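Local coordinates for citrate lyase subunit beta-like protein (Mycobacterium tuberculosis H37Rv, PDB 6CHU) that is a magnesium-dependent, citrate lyase beta-like enzyme of the HpcH/HpaI aldolase family, probably bifunctional in itaconate dissimilation and leucine catabolism, at residues 42-47 with 72-77. Residues are numbered along the deposited sequence; the frame is centred on the assembly and turned at random.
With ACT (acetate ion), chain E; ACT (acetate ion), chain F.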
ATOM      1  N   ASP A  42       5.077  -3.614 -30.172  1.00 25.39           N
ATOM      2  CA  ASP A  42       5.997  -3.984 -29.109  1.00 26.02           C
ATOM      3  C   ASP A  42       7.392  -4.218 -29.671  1.00 24.79           C
ATOM      4  O   ASP A  42       7.582  -5.088 -30.528  1.00 25.97           O
ATOM      5  CB  ASP A  42       5.496  -5.234 -28.392  1.00 25.70           C
ATOM      6  CG  ASP A  42       6.231  -5.493 -27.104  1.00 27.19           C
ATOM      7  OD1 ASP A  42       6.978  -4.589 -26.644  1.00 22.51           O
ATOM      8  OD2 ASP A  42       6.053  -6.599 -26.549  1.00 24.60           O
ATOM      9  N   LEU A  43       8.365  -3.457 -29.170  1.00 24.10           N
ATOM     10  CA  LEU A  43       9.774  -3.711 -29.434  1.00 24.21           C
ATOM     11  C   LEU A  43      10.472  -4.399 -28.265  1.00 26.06           C
ATOM     12  O   LEU A  43      11.648  -4.775 -28.394  1.00 21.82           O
ATOM     13  CB  LEU A  43      10.501  -2.392 -29.752  1.00 22.59           C
ATOM     14  CG  LEU A  43       9.956  -1.556 -30.911  1.00 22.15           C
ATOM     15  CD1 LEU A  43      10.666  -0.183 -30.911  1.00 23.39           C
ATOM     16  CD2 LEU A  43      10.167  -2.265 -32.240  1.00 27.88           C
ATOM     17  N   GLU A  44       9.782  -4.585 -27.136  1.00 23.02           N
ATOM     18  CA  GLU A  44      10.418  -5.184 -25.967  1.00 24.55           C
ATOM     19  C   GLU A  44      10.084  -6.674 -25.861  1.00 24.67           C
ATOM     20  O   GLU A  44      10.377  -7.440 -26.784  1.00 25.74           O
ATOM     21  CB  GLU A  44      10.039  -4.429 -24.683  1.00 21.46           C
ATOM     22  CG  GLU A  44      11.035  -4.669 -23.524  1.00 22.22           C
ATOM     23  CD  GLU A  44      10.369  -5.010 -22.194  1.00 25.92           C
ATOM     24  OE1 GLU A  44       9.197  -5.442 -22.183  1.00 22.63           O
ATOM     25  OE2 GLU A  44      11.033  -4.835 -21.146  1.00 22.49           O
ATOM     26  N   ASP A  45       9.482  -7.107 -24.749  1.00 22.75           N
ATOM     27  CA  ASP A  45       9.486  -8.535 -24.438  1.00 24.47           C
ATOM     28  C   ASP A  45       8.705  -9.380 -25.438  1.00 28.36           C
ATOM     29  O   ASP A  45       8.953 -10.587 -25.529  1.00 28.30           O
ATOM     30  CB  ASP A  45       8.964  -8.770 -23.019  1.00 22.78           C
ATOM     31  CG  ASP A  45      10.027  -8.517 -21.982  1.00 26.31           C
ATOM     32  OD1 ASP A  45      11.190  -8.274 -22.391  1.00 26.31           O
ATOM     33  OD2 ASP A  45       9.706  -8.543 -20.775  1.00 25.94           O
ATOM     34  N   GLY A  46       7.800  -8.784 -26.207  1.00 26.60           N
ATOM     35  CA  GLY A  46       7.110  -9.565 -27.223  1.00 28.60           C
ATOM     36  C   GLY A  46       7.968  -9.980 -28.405  1.00 30.50           C
ATOM     37  O   GLY A  46       7.518 -10.814 -29.200  1.00 27.60           O
ATOM     38  N   VAL A  47       9.177  -9.434 -28.545  1.00 28.12           N
ATOM     39  CA  VAL A  47      10.043  -9.693 -29.693  1.00 31.71           C
ATOM     40  C   VAL A  47      11.372 -10.244 -29.199  1.00 32.11           C
ATOM     41  O   VAL A  47      12.015  -9.636 -28.333  1.00 33.56           O
ATOM     42  CB  VAL A  47      10.275  -8.423 -30.533  1.00 26.62           C
ATOM     43  CG1 VAL A  47      11.272  -8.697 -31.670  1.00 28.45           C
ATOM     44  CG2 VAL A  47       8.951  -7.899 -31.079  1.00 29.94           C
ATOM     45  N   ARG A  72       5.807   0.250 -27.546  1.00 22.22           N
ATOM     46  CA  ARG A  72       6.586  -0.116 -26.367  1.00 18.22           C
ATOM     47  C   ARG A  72       8.048  -0.258 -26.758  1.00 21.05           C
ATOM     48  O   ARG A  72       8.406  -1.111 -27.582  1.00 22.40           O
ATOM     49  CB  ARG A  72       6.088  -1.399 -25.698  1.00 21.32           C
ATOM     50  CG  ARG A  72       6.923  -1.681 -24.420  1.00 21.77           C
ATOM     51  CD  ARG A  72       6.290  -2.679 -23.451  1.00 19.80           C
ATOM     52  NE  ARG A  72       6.350  -4.060 -23.931  1.00 18.74           N
ATOM     53  CZ  ARG A  72       6.094  -5.116 -23.156  1.00 18.52           C
ATOM     54  NH1 ARG A  72       5.778  -4.922 -21.881  1.00 19.82           N
ATOM     55  NH2 ARG A  72       6.155  -6.354 -23.644  1.00 22.46           N
ATOM     56  N   ILE A  73       8.887   0.612 -26.191  1.00 22.14           N
ATOM     57  CA  ILE A  73      10.322   0.586 -26.435  1.00 20.08           C
ATOM     58  C   ILE A  73      10.982  -0.267 -25.362  1.00 20.83           C
ATOM     59  O   ILE A  73      10.301  -0.858 -24.523  1.00 22.23           O
ATOM     60  CB  ILE A  73      10.908   2.013 -26.467  1.00 19.18           C
ATOM     61  CG1 ILE A  73      10.726   2.706 -25.113  1.00 22.05           C
ATOM     62  CG2 ILE A  73      10.251   2.827 -27.590  1.00 20.35           C
ATOM     63  CD1 ILE A  73      11.219   4.187 -25.079  1.00 18.64           C
ATOM     64  N   ASN A  74      12.304  -0.350 -25.393  1.00 23.16           N
ATOM     65  CA  ASN A  74      13.044  -1.124 -24.415  1.00 24.17           C
ATOM     66  C   ASN A  74      13.434  -0.241 -23.230  1.00 24.53           C
ATOM     67  O   ASN A  74      13.210   0.975 -23.225  1.00 21.76           O
ATOM     68  CB  ASN A  74      14.246  -1.782 -25.096  1.00 23.58           C
ATOM     69  CG  ASN A  74      13.831  -2.982 -25.942  1.00 28.22           C
ATOM     70  OD1 ASN A  74      13.734  -4.096 -25.434  1.00 24.01           O
ATOM     71  ND2 ASN A  74      13.540  -2.749 -27.223  1.00 22.53           N
ATOM     72  N   ALA A  75      13.985  -0.872 -22.195  1.00 23.87           N
ATOM     73  CA  ALA A  75      14.106  -0.196 -20.909  1.00 23.76           C
ATOM     74  C   ALA A  75      15.190   0.884 -20.939  1.00 25.25           C
ATOM     75  O   ALA A  75      16.098   0.880 -21.777  1.00 24.28           O
ATOM     76  CB  ALA A  75      14.403  -1.206 -19.795  1.00 27.29           C
ATOM     77  N   GLY A  76      15.078   1.821 -19.997  1.00 22.49           N
ATOM     78  CA  GLY A  76      16.042   2.900 -19.867  1.00 22.28           C
ATOM     79  C   GLY A  76      17.468   2.400 -19.761  1.00 26.36           C
ATOM     80  O   GLY A  76      17.738   1.396 -19.091  1.00 26.63           O
ATOM     81  N   GLY A  77      18.385   3.064 -20.454  1.00 26.64           N
ATOM     82  CA  GLY A  77      19.787   2.726 -20.379  1.00 30.64           C
ATOM     83  C   GLY A  77      20.230   1.571 -21.250  1.00 36.06           C
ATOM     84  O   GLY A  77      21.430   1.271 -21.280  1.00 32.83           O
TER
HETATM   85  C   ACT E 304       4.469  -9.121 -22.474  1.00 35.66           C
HETATM   86  O   ACT E 304       3.888 -10.047 -21.848  1.00 44.37           O
HETATM   87  OXT ACT E 304       5.483  -8.472 -22.131  1.00 24.47           O
HETATM   88  CH3 ACT E 304       3.830  -8.739 -23.860  1.00 36.52           C
HETATM   89  C   ACT F 305       4.067  -6.423 -19.055  1.00 23.12           C
HETATM   90  O   ACT F 305       3.614  -6.633 -17.895  1.00 23.75           O
HETATM   91  OXT ACT F 305       5.278  -6.333 -19.425  1.00 21.90           O
HETATM   92  CH3 ACT F 305       3.008  -6.283 -20.184  1.00 23.92           C
HETATM   93  O   HOH W   1      13.477  -3.921 -21.372  1.00 38.27           O
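Arg72 and Asp42 run side by side from neighbouring barrel strands, a worked example of how a substrate-binding arginine is probably oriented by a neighbouring carboxylate. From CB the arginine starts alongside the aspartate, its CB 3.4 Å from Asp42 OD1; CG lies near that oxygen and Glu44 CB, and CD also stays beside Asp42 OD1. The chain bends at chi3 (73°), which turns NE and NH2 toward the Asp42 oxygens. There NE gives an almost straight bond to Asp42 OD1 (2.8 Å, 177°), while NH2 reaches Asp42 OD2 at 2.9 Å, a side-on salt bridge whose two planes are 50° apart. Each carboxylate oxygen takes a second donor on the opposite face, Glu44 N at OD1 in an Asx turn and Gly46 N at OD2, so four N-H groups hold the aspartate in place. Glu44 OE1 sits 3.3 Å from Arg72 CZ, over one guanidinium face, where it meets the arginine through charge alone while accepting a bond from Asp45 N; its OE2 pairs with Lys100. In the guanidinium plane, NH1 and NH2 each donate to a separate acetate, NH2 to OXT of the chain E acetate at 2.7 Å; these ions probably come from the crystallisation liquor, and the arrangement is consistent with carboxylate recognition. Farther along, Leu43 N bonds Arg72 O, and Asn74 ND2, also bonded to Asp84, approaches Leu43 O from above its carbonyl plane (3.0 Å). The contact thus joins the C-terminal ends of parallel strands 38-42 and 69-72 in the TIM barrel, with Phe20 of strand 17-22 against Asp42 and Arg72, and helices 52-61 and 79-89 packing around Leu43 and Asn74.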